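Local coordinates for protein fimbrial subunit CupB6 (Pseudomonas aeruginosa, PDB 5CYL) that probably serves as the adhesive tip subunit of a chaperone-usher pilus, with a likely part in attachment and biofilm formation, at residues A[217-222]-A[239-244]; A[243-248]-A[340-345]; A[250-255]-A[305-310]; A[260-265]-A[335-340]; A[287-292]-A[312-317]. One frame throughout, in Å; residues are numbered along the deposited sequence.

Interaction 1: A[217-222]-A[239-244]; sequences INVKLG and RSFDIS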
# COMPACT_ATOMS: atom_id res chain seq x y z
N ILE A 217 -14.33 13.64 23.77
CA ILE A 217 -14.04 15.06 23.54
C ILE A 217 -15.18 15.89 24.10
O ILE A 217 -16.35 15.62 23.80
CB ILE A 217 -13.87 15.33 22.04
CG1 ILE A 217 -12.73 14.48 21.47
CG2 ILE A 217 -13.63 16.82 21.81
CD1 ILE A 217 -12.42 14.68 19.99
N ASN A 218 -14.91 16.89 24.94
CA ASN A 218 -16.02 17.72 25.48
C ASN A 218 -16.05 19.08 24.88
O ASN A 218 -15.05 19.78 24.95
CB ASN A 218 -16.01 17.85 26.98
CG ASN A 218 -16.03 16.50 27.66
OD1 ASN A 218 -16.93 15.69 27.46
ND2 ASN A 218 -14.99 16.23 28.41
N VAL A 219 -17.18 19.48 24.32
CA VAL A 219 -17.28 20.80 23.77
C VAL A 219 -18.31 21.56 24.58
O VAL A 219 -19.42 21.06 24.84
CB VAL A 219 -17.65 20.73 22.28
CG1 VAL A 219 -17.58 22.10 21.63
CG2 VAL A 219 -16.75 19.74 21.55
N LYS A 220 -17.92 22.75 25.02
CA LYS A 220 -18.80 23.58 25.82
C LYS A 220 -19.46 24.62 24.93
O LYS A 220 -18.80 25.48 24.34
CB LYS A 220 -18.05 24.25 26.97
CG LYS A 220 -17.37 23.27 27.93
CD LYS A 220 -17.42 23.73 29.39
CE LYS A 220 -17.25 22.55 30.36
NZ LYS A 220 -17.79 22.75 31.74
N LEU A 221 -20.76 24.53 24.82
CA LEU A 221 -21.43 25.44 23.93
C LEU A 221 -21.79 26.69 24.71
O LEU A 221 -22.09 27.72 24.12
CB LEU A 221 -22.64 24.75 23.29
CG LEU A 221 -22.31 23.57 22.37
CD1 LEU A 221 -23.61 22.90 21.95
CD2 LEU A 221 -21.48 23.96 21.15
N GLY A 222 -21.75 26.60 26.03
CA GLY A 222 -22.07 27.75 26.89
C GLY A 222 -23.56 28.00 27.10
O GLY A 222 -24.39 27.13 26.89
N ARG A 239 -18.66 27.15 18.28
CA ARG A 239 -17.54 26.71 19.09
C ARG A 239 -16.70 25.81 18.20
O ARG A 239 -17.20 24.90 17.57
CB ARG A 239 -18.02 25.95 20.32
CG ARG A 239 -18.88 26.78 21.26
CD ARG A 239 -18.06 27.85 21.95
NE ARG A 239 -18.86 28.77 22.76
CZ ARG A 239 -19.13 30.03 22.41
NH1 ARG A 239 -18.65 30.53 21.28
NH2 ARG A 239 -19.86 30.80 23.22
N SER A 240 -15.40 26.06 18.14
CA SER A 240 -14.47 25.26 17.29
C SER A 240 -13.72 24.15 17.99
O SER A 240 -13.19 24.33 19.06
CB SER A 240 -13.47 26.16 16.60
OG SER A 240 -14.09 26.73 15.46
N PHE A 241 -13.73 22.98 17.37
CA PHE A 241 -12.98 21.81 17.85
C PHE A 241 -12.46 20.98 16.69
O PHE A 241 -12.93 21.11 15.58
CB PHE A 241 -13.82 20.98 18.82
CG PHE A 241 -15.04 20.38 18.23
CD1 PHE A 241 -16.11 21.17 17.84
CD2 PHE A 241 -15.15 19.00 18.11
CE1 PHE A 241 -17.25 20.59 17.31
CE2 PHE A 241 -16.29 18.40 17.59
CZ PHE A 241 -17.34 19.20 17.19
N ASP A 242 -11.48 20.14 16.96
CA ASP A 242 -10.89 19.28 15.95
C ASP A 242 -10.88 17.84 16.42
O ASP A 242 -10.56 17.56 17.58
CB ASP A 242 -9.47 19.74 15.68
CG ASP A 242 -8.92 19.22 14.41
OD1 ASP A 242 -8.56 18.07 14.32
OD2 ASP A 242 -8.80 19.95 13.46
N ILE A 243 -11.23 16.91 15.54
CA ILE A 243 -11.10 15.48 15.83
C ILE A 243 -9.89 15.04 15.04
O ILE A 243 -9.86 15.19 13.83
CB ILE A 243 -12.33 14.67 15.45
CG1 ILE A 243 -13.53 15.11 16.29
CG2 ILE A 243 -12.06 13.17 15.63
CD1 ILE A 243 -14.79 14.35 15.95
N SER A 244 -8.87 14.55 15.73
CA SER A 244 -7.62 14.20 15.07
C SER A 244 -7.07 12.79 15.34
O SER A 244 -7.34 12.17 16.35
CB SER A 244 -6.60 15.26 15.43
OG SER A 244 -5.38 14.97 14.78
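Val219 and Phe241 lie at the middle of two antiparallel strands, 217-222 and 239-244, whose axes run at 173° to each other and come no nearer than 7.8 Å. That spacing is too wide for backbone pairing, and no hydrogen bond joins the two segments; side chains bridge the interval instead. Val219 lays CG2 over one face of the Phe241 ring, 3.9 Å from the ring centroid, a CH-pi contact only 15° off the ring normal. A chi1 of 63° directs the Phe241 ring toward Val219. At one end Ile217 extends CD1 to within 3.9 Å of Ile243 CG1. At the other, Arg239 bends at its second torsion and its aliphatic part crosses Leu221 at a slant, with CG 3.8 Å from Leu221 CD2. The Lys220 carbonyl oxygen lies near the guanidinium plane of Arg239, at its edge, but no hydrogen bond forms there. The contact belongs to the pilin domain, probably immunoglobulin-like as in related fimbrial subunits. Strand 352-361 hydrogen-bonds in parallel to Ile217, Val219 and Leu221 and sends Val354 onto Phe241, while strand 311-322 pairs with strand 239-245 and places Leu316 against Phe241 and Ile243.

Interaction 2: A[243-248]-A[340-345]; sequences ISLSEC and FTFTFP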
# COMPACT_ATOMS: atom_id res chain seq x y z
N ILE A 243 -11.23 16.91 15.54
CA ILE A 243 -11.10 15.48 15.83
C ILE A 243 -9.89 15.04 15.04
O ILE A 243 -9.86 15.19 13.83
CB ILE A 243 -12.33 14.67 15.45
CG1 ILE A 243 -13.53 15.11 16.29
CG2 ILE A 243 -12.06 13.17 15.63
CD1 ILE A 243 -14.79 14.35 15.95
N SER A 244 -8.87 14.55 15.73
CA SER A 244 -7.62 14.20 15.07
C SER A 244 -7.07 12.79 15.34
O SER A 244 -7.34 12.17 16.35
CB SER A 244 -6.60 15.26 15.43
OG SER A 244 -5.38 14.97 14.78
N LEU A 245 -6.27 12.30 14.41
CA LEU A 245 -5.59 11.02 14.51
C LEU A 245 -4.12 11.28 14.30
O LEU A 245 -3.76 12.16 13.51
CB LEU A 245 -6.08 10.05 13.43
CG LEU A 245 -7.46 9.41 13.60
CD1 LEU A 245 -7.87 8.72 12.32
CD2 LEU A 245 -7.47 8.41 14.75
N SER A 246 -3.25 10.53 14.97
CA SER A 246 -1.80 10.76 14.76
C SER A 246 -1.05 9.47 14.56
O SER A 246 -1.60 8.39 14.73
CB SER A 246 -1.20 11.58 15.89
OG SER A 246 -1.61 10.98 17.11
N GLU A 247 0.19 9.61 14.14
CA GLU A 247 1.02 8.47 13.78
C GLU A 247 0.46 7.71 12.57
O GLU A 247 0.54 6.51 12.48
CB GLU A 247 1.19 7.53 14.98
CG GLU A 247 1.96 8.14 16.13
CD GLU A 247 2.22 7.17 17.26
OE1 GLU A 247 1.89 5.96 17.14
OE2 GLU A 247 2.74 7.62 18.30
N CYS A 248 -0.10 8.47 11.64
CA CYS A 248 -0.68 7.92 10.43
C CYS A 248 0.39 7.44 9.47
O CYS A 248 1.39 8.12 9.25
CB CYS A 248 -1.45 9.02 9.71
SG CYS A 248 -2.97 9.47 10.57
N PHE A 340 -18.55 8.85 17.18
CA PHE A 340 -17.87 8.81 15.89
C PHE A 340 -17.04 7.54 15.70
O PHE A 340 -16.49 7.02 16.65
CB PHE A 340 -17.02 10.08 15.69
CG PHE A 340 -15.97 10.27 16.73
CD1 PHE A 340 -14.76 9.58 16.64
CD2 PHE A 340 -16.16 11.16 17.78
CE1 PHE A 340 -13.77 9.75 17.61
CE2 PHE A 340 -15.19 11.34 18.75
CZ PHE A 340 -14.00 10.64 18.67
N THR A 341 -16.99 7.07 14.46
CA THR A 341 -16.20 5.89 14.09
C THR A 341 -15.24 6.19 12.95
O THR A 341 -15.59 6.93 12.03
CB THR A 341 -17.11 4.73 13.66
OG1 THR A 341 -18.04 4.44 14.70
CG2 THR A 341 -16.32 3.47 13.37
N PHE A 342 -14.05 5.59 12.99
CA PHE A 342 -13.04 5.79 11.95
C PHE A 342 -13.00 4.61 11.00
O PHE A 342 -12.86 3.49 11.43
CB PHE A 342 -11.66 5.99 12.56
CG PHE A 342 -11.50 7.24 13.35
CD1 PHE A 342 -11.37 8.47 12.73
CD2 PHE A 342 -11.45 7.18 14.74
CE1 PHE A 342 -11.26 9.63 13.49
CE2 PHE A 342 -11.34 8.34 15.53
CZ PHE A 342 -11.24 9.57 14.89
N THR A 343 -13.04 4.81 9.70
CA THR A 343 -12.81 3.67 8.84
C THR A 343 -11.62 3.90 7.96
O THR A 343 -11.46 4.96 7.38
CB THR A 343 -14.03 3.26 8.00
OG1 THR A 343 -14.35 4.30 7.07
CG2 THR A 343 -15.21 2.97 8.89
N PHE A 344 -10.72 2.92 7.92
CA PHE A 344 -9.49 3.01 7.15
C PHE A 344 -9.52 2.44 5.73
O PHE A 344 -8.63 2.72 4.93
CB PHE A 344 -8.33 2.39 7.93
CG PHE A 344 -8.06 3.04 9.25
CD1 PHE A 344 -8.71 2.61 10.40
CD2 PHE A 344 -7.16 4.09 9.35
CE1 PHE A 344 -8.47 3.21 11.62
CE2 PHE A 344 -6.91 4.70 10.57
CZ PHE A 344 -7.57 4.26 11.70
N PRO A 345 -10.54 1.65 5.42
CA PRO A 345 -11.59 1.31 6.36
C PRO A 345 -11.25 0.11 7.23
O PRO A 345 -10.89 -0.90 6.67
CB PRO A 345 -12.73 0.96 5.42
CG PRO A 345 -12.02 0.33 4.26
CD PRO A 345 -10.63 0.84 4.21
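The Phe342 ring receives Leu245 over one face and Ile243 at its edge. Leu245 CD2 stands above the middle of the ring, 3.9 Å from its centroid and 12° off the normal, in a CH-pi contact; its sister methyl CD1 reaches the same ring 3.5 Å from Phe342 CD1. Ile243 arrives near the ring plane, its CG2 being 3.8 Å from Phe342 CZ. The other branch of Ile243 serves a second ring: CD1 lies over a face of Phe340, displaced toward the rim and 3.9 Å from Phe340 CD2. With chi1 of 60°, the Phe340 ring comes alongside Ile243, the two side chains pointing opposite ways. Phe344 closes the row more loosely, meeting Leu245 CD1 obliquely. Strands 243-245 and 340-343 pass 10.5 Å apart and cross at -33°, as facing layers of a beta sandwich do, with Ile256 and Phe258 of strand 255-260 packed against the same groups. Just beyond Leu245, Cys248 is tied by a disulfide to Cys209. With no hydrogen bond between the segments and methyls set against aromatic rings throughout, cohesion here comes from dispersion and burial of apolar surface, which need close fit rather than exact direction.

Interaction 3: A[250-255]-A[305-310]; sequences ALAKPE and MRRVGD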
# COMPACT_ATOMS: atom_id res chain seq x y z
N ALA A 250 2.02 6.91 5.78
CA ALA A 250 2.06 7.97 4.74
C ALA A 250 0.83 7.99 3.84
O ALA A 250 0.35 9.05 3.50
CB ALA A 250 3.33 7.88 3.91
N LEU A 251 0.36 6.81 3.47
CA LEU A 251 -0.73 6.63 2.49
C LEU A 251 -2.09 6.37 3.11
O LEU A 251 -3.04 6.08 2.40
CB LEU A 251 -0.39 5.45 1.59
CG LEU A 251 0.11 5.78 0.21
CD1 LEU A 251 1.06 6.95 0.18
CD2 LEU A 251 0.78 4.53 -0.34
N ALA A 252 -2.16 6.46 4.43
CA ALA A 252 -3.45 6.35 5.15
C ALA A 252 -4.39 7.49 4.69
O ALA A 252 -3.95 8.65 4.54
CB ALA A 252 -3.24 6.37 6.67
N LYS A 253 -5.65 7.16 4.48
CA LYS A 253 -6.65 8.13 4.09
C LYS A 253 -7.88 7.80 4.88
O LYS A 253 -8.79 7.21 4.29
CB LYS A 253 -6.93 8.06 2.58
CG LYS A 253 -5.80 8.64 1.73
CD LYS A 253 -6.34 9.36 0.50
CE LYS A 253 -7.27 8.43 -0.29
NZ LYS A 253 -7.82 9.02 -1.54
N PRO A 254 -7.92 8.16 6.21
CA PRO A 254 -9.08 7.68 6.95
C PRO A 254 -10.33 8.51 6.80
O PRO A 254 -10.30 9.63 6.32
CB PRO A 254 -8.64 7.74 8.42
CG PRO A 254 -7.35 8.47 8.43
CD PRO A 254 -7.15 9.07 7.09
N GLU A 255 -11.44 7.90 7.19
CA GLU A 255 -12.75 8.56 7.13
C GLU A 255 -13.43 8.46 8.47
O GLU A 255 -13.13 7.58 9.26
CB GLU A 255 -13.59 7.94 6.04
CG GLU A 255 -13.19 8.36 4.64
CD GLU A 255 -14.04 7.74 3.56
OE1 GLU A 255 -14.35 6.53 3.59
OE2 GLU A 255 -14.41 8.51 2.65
N MET A 305 -11.05 12.74 5.80
CA MET A 305 -10.27 13.59 6.68
C MET A 305 -9.09 14.21 5.97
O MET A 305 -8.55 13.63 5.04
CB MET A 305 -9.80 12.80 7.90
CG MET A 305 -10.93 12.29 8.73
SD MET A 305 -10.41 11.19 10.04
CE MET A 305 -9.59 12.32 11.17
N ARG A 306 -8.69 15.38 6.44
CA ARG A 306 -7.56 16.07 5.90
C ARG A 306 -6.24 15.42 6.41
O ARG A 306 -6.18 14.98 7.58
CB ARG A 306 -7.62 17.53 6.27
CG ARG A 306 -6.30 18.25 6.05
CD ARG A 306 -6.42 19.72 6.39
NE ARG A 306 -6.84 19.93 7.77
CZ ARG A 306 -7.22 21.10 8.26
NH1 ARG A 306 -7.57 21.19 9.52
NH2 ARG A 306 -7.30 22.18 7.48
N ARG A 307 -5.24 15.33 5.53
CA ARG A 307 -3.95 14.78 5.92
C ARG A 307 -2.93 15.87 6.03
O ARG A 307 -2.72 16.60 5.08
CB ARG A 307 -3.49 13.72 4.96
CG ARG A 307 -4.26 12.41 5.09
CD ARG A 307 -3.99 11.61 6.37
NE ARG A 307 -2.67 11.88 6.94
CZ ARG A 307 -1.57 11.18 6.73
NH1 ARG A 307 -1.61 10.11 5.95
NH2 ARG A 307 -0.40 11.51 7.31
N VAL A 308 -2.32 16.02 7.20
CA VAL A 308 -1.24 17.00 7.39
C VAL A 308 -0.10 16.35 8.19
O VAL A 308 -0.33 15.84 9.29
CB VAL A 308 -1.70 18.26 8.13
CG1 VAL A 308 -0.92 19.44 7.59
CG2 VAL A 308 -3.18 18.51 7.96
N GLY A 309 1.11 16.31 7.64
CA GLY A 309 2.21 15.56 8.26
C GLY A 309 1.82 14.12 8.57
O GLY A 309 1.26 13.46 7.74
N ASP A 310 2.05 13.70 9.80
CA ASP A 310 1.73 12.36 10.25
C ASP A 310 0.34 12.19 10.85
O ASP A 310 0.00 11.12 11.31
CB ASP A 310 2.78 11.92 11.29
CG ASP A 310 4.15 11.73 10.68
OD1 ASP A 310 4.23 11.61 9.43
OD2 ASP A 310 5.12 11.72 11.46
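Arg307, on strand 306-308 just before the turn of a beta hairpin, and Met305, immediately ahead of that strand, grip the irregular loop 250-255, mainly through its carbonyl oxygens. The hairpin joins strand 299-308 to strand 311-322 in the pilin domain, and the loop leads into strand 255-260. The Ala252 carbonyl oxygen takes the straightest bond: Arg307 NH1 donates to it over 3.1 Å at an N-H...O angle of 161°, and this oxygen lies in the guanidinium plane at its edge. NH1 also reaches Ala250 O at 3.3 Å, a bent and weak bond, and makes another weak one to Ala249 O. Three carbonyls thus share the two hydrogens of one nitrogen, which may help to hold the loop curved round the arginine. On the neighbouring nitrogen, NH2 turns back to Gly309 O in its own hairpin, again weakly. This reach depends on a doubled-back chain: the bend of Arg307 at its second torsion (chi2 -70°) carries CD past Pro254 CD at 4.1 Å, the two side chains crossing at about a right angle, and a further bend at the third turns the guanidinium toward the carbonyls of 250-252. Pro254 has no N-H to offer, but its carbonyl oxygen is satisfied by Met305 N, 3.2 Å away and in the carbonyl plane. Arg306, whose side chain starts away from the loop, forms a salt bridge with Asp313 of the adjacent strand. Pro254 and Met305 also meet through apolar atoms, Met305 SD lying 4.2 Å from Pro254 CB.

Interaction 4: A[260-265]-A[335-340]; sequences DKYVSA and DGAAEF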
# COMPACT_ATOMS: atom_id res chain seq x y z
N ASP A 260 -26.01 9.87 16.29
CA ASP A 260 -26.54 10.54 17.47
C ASP A 260 -26.56 9.50 18.59
O ASP A 260 -27.06 8.40 18.37
CB ASP A 260 -27.95 11.06 17.19
CG ASP A 260 -28.50 11.93 18.34
OD1 ASP A 260 -27.89 11.96 19.42
OD2 ASP A 260 -29.53 12.59 18.14
N LYS A 261 -26.03 9.81 19.76
CA LYS A 261 -26.00 8.79 20.81
C LYS A 261 -27.38 8.44 21.26
O LYS A 261 -27.60 7.32 21.63
CB LYS A 261 -25.16 9.22 22.01
CG LYS A 261 -25.38 8.36 23.25
CD LYS A 261 -24.07 8.05 23.96
CE LYS A 261 -24.35 7.34 25.28
NZ LYS A 261 -23.41 7.78 26.34
N TYR A 262 -28.30 9.39 21.19
CA TYR A 262 -29.66 9.17 21.66
C TYR A 262 -30.70 8.75 20.62
O TYR A 262 -31.79 8.38 20.96
CB TYR A 262 -30.12 10.42 22.43
CG TYR A 262 -29.11 10.80 23.50
CD1 TYR A 262 -28.74 9.86 24.48
CD2 TYR A 262 -28.49 12.05 23.51
CE1 TYR A 262 -27.80 10.15 25.44
CE2 TYR A 262 -27.54 12.35 24.48
CZ TYR A 262 -27.21 11.39 25.44
OH TYR A 262 -26.30 11.64 26.43
N VAL A 263 -30.38 8.82 19.35
CA VAL A 263 -31.32 8.44 18.30
C VAL A 263 -30.76 7.34 17.41
O VAL A 263 -29.67 7.50 16.87
CB VAL A 263 -31.68 9.68 17.46
CG1 VAL A 263 -32.21 9.29 16.10
CG2 VAL A 263 -32.67 10.54 18.24
N SER A 264 -31.47 6.23 17.29
CA SER A 264 -31.05 5.11 16.43
C SER A 264 -31.66 5.13 15.00
O SER A 264 -30.94 4.90 14.04
CB SER A 264 -31.31 3.78 17.11
OG SER A 264 -32.70 3.53 17.05
N ALA A 265 -32.95 5.41 14.88
CA ALA A 265 -33.65 5.54 13.59
C ALA A 265 -33.17 6.70 12.68
O ALA A 265 -32.74 7.75 13.18
CB ALA A 265 -35.14 5.68 13.85
N ASP A 335 -27.84 19.33 26.45
CA ASP A 335 -26.70 18.41 26.26
C ASP A 335 -26.92 17.43 25.12
O ASP A 335 -28.00 16.91 24.96
CB ASP A 335 -26.35 17.68 27.55
CG ASP A 335 -25.72 18.60 28.61
OD1 ASP A 335 -25.35 19.77 28.34
OD2 ASP A 335 -25.61 18.12 29.76
N GLY A 336 -25.87 17.19 24.34
CA GLY A 336 -25.96 16.24 23.26
C GLY A 336 -24.71 15.43 23.11
O GLY A 336 -23.64 15.84 23.57
N ALA A 337 -24.82 14.30 22.44
CA ALA A 337 -23.62 13.47 22.29
C ALA A 337 -23.54 12.87 20.90
O ALA A 337 -24.54 12.43 20.38
CB ALA A 337 -23.63 12.38 23.33
N ALA A 338 -22.37 12.86 20.30
CA ALA A 338 -22.17 12.22 19.00
C ALA A 338 -21.11 11.15 19.12
O ALA A 338 -19.99 11.43 19.57
CB ALA A 338 -21.75 13.24 17.96
N GLU A 339 -21.46 9.94 18.73
CA GLU A 339 -20.49 8.86 18.61
C GLU A 339 -19.88 8.90 17.24
O GLU A 339 -20.61 8.94 16.26
CB GLU A 339 -21.16 7.51 18.77
CG GLU A 339 -22.15 7.50 19.90
CD GLU A 339 -22.67 6.12 20.22
OE1 GLU A 339 -23.14 5.45 19.29
OE2 GLU A 339 -22.65 5.73 21.42
N PHE A 340 -18.55 8.85 17.18
CA PHE A 340 -17.87 8.81 15.89
C PHE A 340 -17.04 7.54 15.70
O PHE A 340 -16.49 7.02 16.65
CB PHE A 340 -17.02 10.08 15.69
CG PHE A 340 -15.97 10.27 16.73
CD1 PHE A 340 -14.76 9.58 16.64
CD2 PHE A 340 -16.16 11.16 17.78
CE1 PHE A 340 -13.77 9.75 17.61
CE2 PHE A 340 -15.19 11.34 18.75
CZ PHE A 340 -14.00 10.64 18.67
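Lys261 meets Ala337 at an Asx turn where strand 255-260 leaves strand 332-343, just after Asp260 and Ala338 form an antiparallel, non-hydrogen-bonded pair, CA to CA 4.9 Å. Two hydrogen bonds shape this exit. Across the segments, Lys261 N donates to Ala337 O over 3.1 Å, nearly straight at 169°, though it approaches from above the carbonyl plane. Within the turn, Asp260 OD1 accepts from Tyr262 N at 3.1 Å, met from well above the carboxylate plane. Asp260 CG stands opposite its backbone N (chi1 -173°), the orientation that brings OD1 to the Tyr262 N-H, while OD2 takes a hydrogen bond from Ser274 N. Apolar contacts gather on the small Ala337 side chain: its CB touches Lys261 CB at 3.8 Å and Tyr262 CE2 at 4.1 Å. Lys261 also lays its CG over one face of the Tyr262 ring, toward the rim, and Gly336 CA lies at the ring edge. Strand 352-361 flanks the other side of strand 332-343, bonded to Gly336 and Ala338. The charged ends contribute little directly. Lys261 crosses Glu339 at about a right angle and brings CD within 3.7 Å of Glu339 OE2, whereas Lys261 NZ remains 5.4 Å from that same OE2.

Interaction 5: A[287-292]-A[312-317]; sequences VKNGLD and ADLPLS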
# COMPACT_ATOMS: atom_id res chain seq x y z
N VAL A 287 -23.38 20.83 13.63
CA VAL A 287 -21.92 20.82 13.51
C VAL A 287 -21.49 21.00 12.07
O VAL A 287 -21.91 20.25 11.16
CB VAL A 287 -21.32 19.53 14.02
CG1 VAL A 287 -19.81 19.67 14.18
CG2 VAL A 287 -21.95 19.17 15.33
N LYS A 288 -20.63 21.99 11.85
CA LYS A 288 -20.20 22.31 10.52
C LYS A 288 -18.79 21.79 10.17
O LYS A 288 -17.83 22.07 10.88
CB LYS A 288 -20.29 23.80 10.34
CG LYS A 288 -19.86 24.20 8.97
CD LYS A 288 -19.48 25.65 9.04
CE LYS A 288 -19.36 26.18 7.65
NZ LYS A 288 -19.08 27.64 7.65
N ASN A 289 -18.68 21.05 9.05
CA ASN A 289 -17.43 20.48 8.55
C ASN A 289 -16.63 21.61 7.90
O ASN A 289 -17.08 22.25 6.96
CB ASN A 289 -17.74 19.33 7.58
CG ASN A 289 -16.50 18.75 6.88
OD1 ASN A 289 -15.51 19.44 6.58
ND2 ASN A 289 -16.57 17.47 6.58
N GLY A 290 -15.43 21.85 8.44
CA GLY A 290 -14.58 22.95 8.00
C GLY A 290 -14.10 22.79 6.58
O GLY A 290 -13.98 23.79 5.85
N LEU A 291 -13.84 21.55 6.18
CA LEU A 291 -13.32 21.26 4.83
C LEU A 291 -14.41 21.45 3.77
O LEU A 291 -14.28 22.23 2.83
CB LEU A 291 -12.75 19.86 4.78
CG LEU A 291 -11.85 19.49 5.97
CD1 LEU A 291 -11.63 18.00 5.97
CD2 LEU A 291 -10.52 20.22 5.96
N ASP A 292 -15.52 20.75 3.93
CA ASP A 292 -16.52 20.81 2.88
C ASP A 292 -17.50 21.93 3.12
O ASP A 292 -18.20 22.33 2.22
CB ASP A 292 -17.18 19.47 2.55
CG ASP A 292 -18.03 18.93 3.63
OD1 ASP A 292 -18.26 19.64 4.62
OD2 ASP A 292 -18.52 17.77 3.52
N ALA A 312 -4.09 13.01 10.74
CA ALA A 312 -5.29 13.28 9.99
C ALA A 312 -6.32 13.91 10.93
O ALA A 312 -6.55 13.44 12.01
CB ALA A 312 -5.81 12.00 9.40
N ASP A 313 -6.96 14.97 10.48
CA ASP A 313 -7.95 15.65 11.31
C ASP A 313 -9.19 16.10 10.54
O ASP A 313 -9.16 16.29 9.34
CB ASP A 313 -7.33 16.86 12.01
CG ASP A 313 -7.20 18.05 11.10
OD1 ASP A 313 -6.49 17.93 10.06
OD2 ASP A 313 -7.81 19.09 11.41
N LEU A 314 -10.29 16.24 11.26
CA LEU A 314 -11.46 16.91 10.72
C LEU A 314 -11.74 18.17 11.52
O LEU A 314 -12.01 18.09 12.73
CB LEU A 314 -12.69 15.99 10.74
CG LEU A 314 -13.91 16.52 10.01
CD1 LEU A 314 -13.63 16.70 8.54
CD2 LEU A 314 -15.10 15.58 10.21
N PRO A 315 -11.65 19.33 10.89
CA PRO A 315 -11.98 20.58 11.57
C PRO A 315 -13.49 20.74 11.73
O PRO A 315 -14.24 20.51 10.79
CB PRO A 315 -11.39 21.66 10.68
CG PRO A 315 -11.28 21.01 9.31
CD PRO A 315 -10.94 19.57 9.62
N LEU A 316 -13.94 21.12 12.92
CA LEU A 316 -15.36 21.21 13.21
C LEU A 316 -15.73 22.43 14.04
O LEU A 316 -14.93 22.93 14.82
CB LEU A 316 -15.84 19.95 13.93
CG LEU A 316 -15.75 18.62 13.19
CD1 LEU A 316 -15.90 17.44 14.14
CD2 LEU A 316 -16.81 18.51 12.11
N SER A 317 -16.96 22.90 13.87
CA SER A 317 -17.53 23.94 14.71
C SER A 317 -18.96 23.56 15.07
O SER A 317 -19.66 22.93 14.29
CB SER A 317 -17.49 25.31 14.01
OG SER A 317 -18.53 25.43 13.08
O HOH W 1 -16.22 24.37 11.20
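An antiparallel beta ladder that ends in an Asx motif joins Lys288 and Asn289 to Ser317 and Leu316. Lys288 and Ser317 form the hydrogen-bonded pair: Lys288 N reaches Ser317 O at 2.8 Å, and Ser317 N returns to Lys288 O. The latter oxygen has a second donor, a water 2.8 Å from Lys288 O that also makes a weak hydrogen bond with Ser317 OG. Asn289 and Leu316 follow as the non-hydrogen-bonded pair, and Gly290 N then donates to Pro315 O at 3.0 Å, from 39° above the carbonyl plane. Here the first strand turns off. With CG trans to N (chi1 174°), the Asn289 side chain brings its OD1 to the turn, where it accepts from Asp292 N at 3.0 Å and closes the Asx motif; a weak bond from Leu291 N joins it. The bend brings Leu291 back over the partner strand, where CD2 meets Pro315 CG at 3.5 Å and CD1 packs on Leu314 CD1. The same Leu314 methyl lies 3.6 Å from Asn289 ND2. At the other end, the Val287 side chain crosses that of Leu316 at a slant, CG1 lying 3.8 Å from Leu316 CD2. In the sheet, strand 311-322 pairs further with strand 239-245, through Leu314 with Ile243 and Leu316 with Phe241, and with strand 299-308, whose Arg306 touches Leu291 and Pro315; Leu314 also packs on Ile256 and Phe258 of strand 255-260.

In the fold
All five contacts lie in the fimbrial pilin domain and reach one curled sheet. Interactions 1 and 5, with centres about 11 Å apart, are neighbours through strands 239-245 and 311-322, which lie side by side in it. Interaction 2 starts where interaction 1 ends, sharing Ile243, and carries that strand's side chains across to the strand that interaction 4 also uses. Interactions 2 and 3 are closest, about 8 Å between centres, with Met305 SD 3.9 Å from Phe342 CE1. Packing of Arg307 CD on Ala312 CB, 3.6 Å apart, couples interactions 3 and 5. Interactions 3 and 4 are farthest apart, about 26 Å between centres.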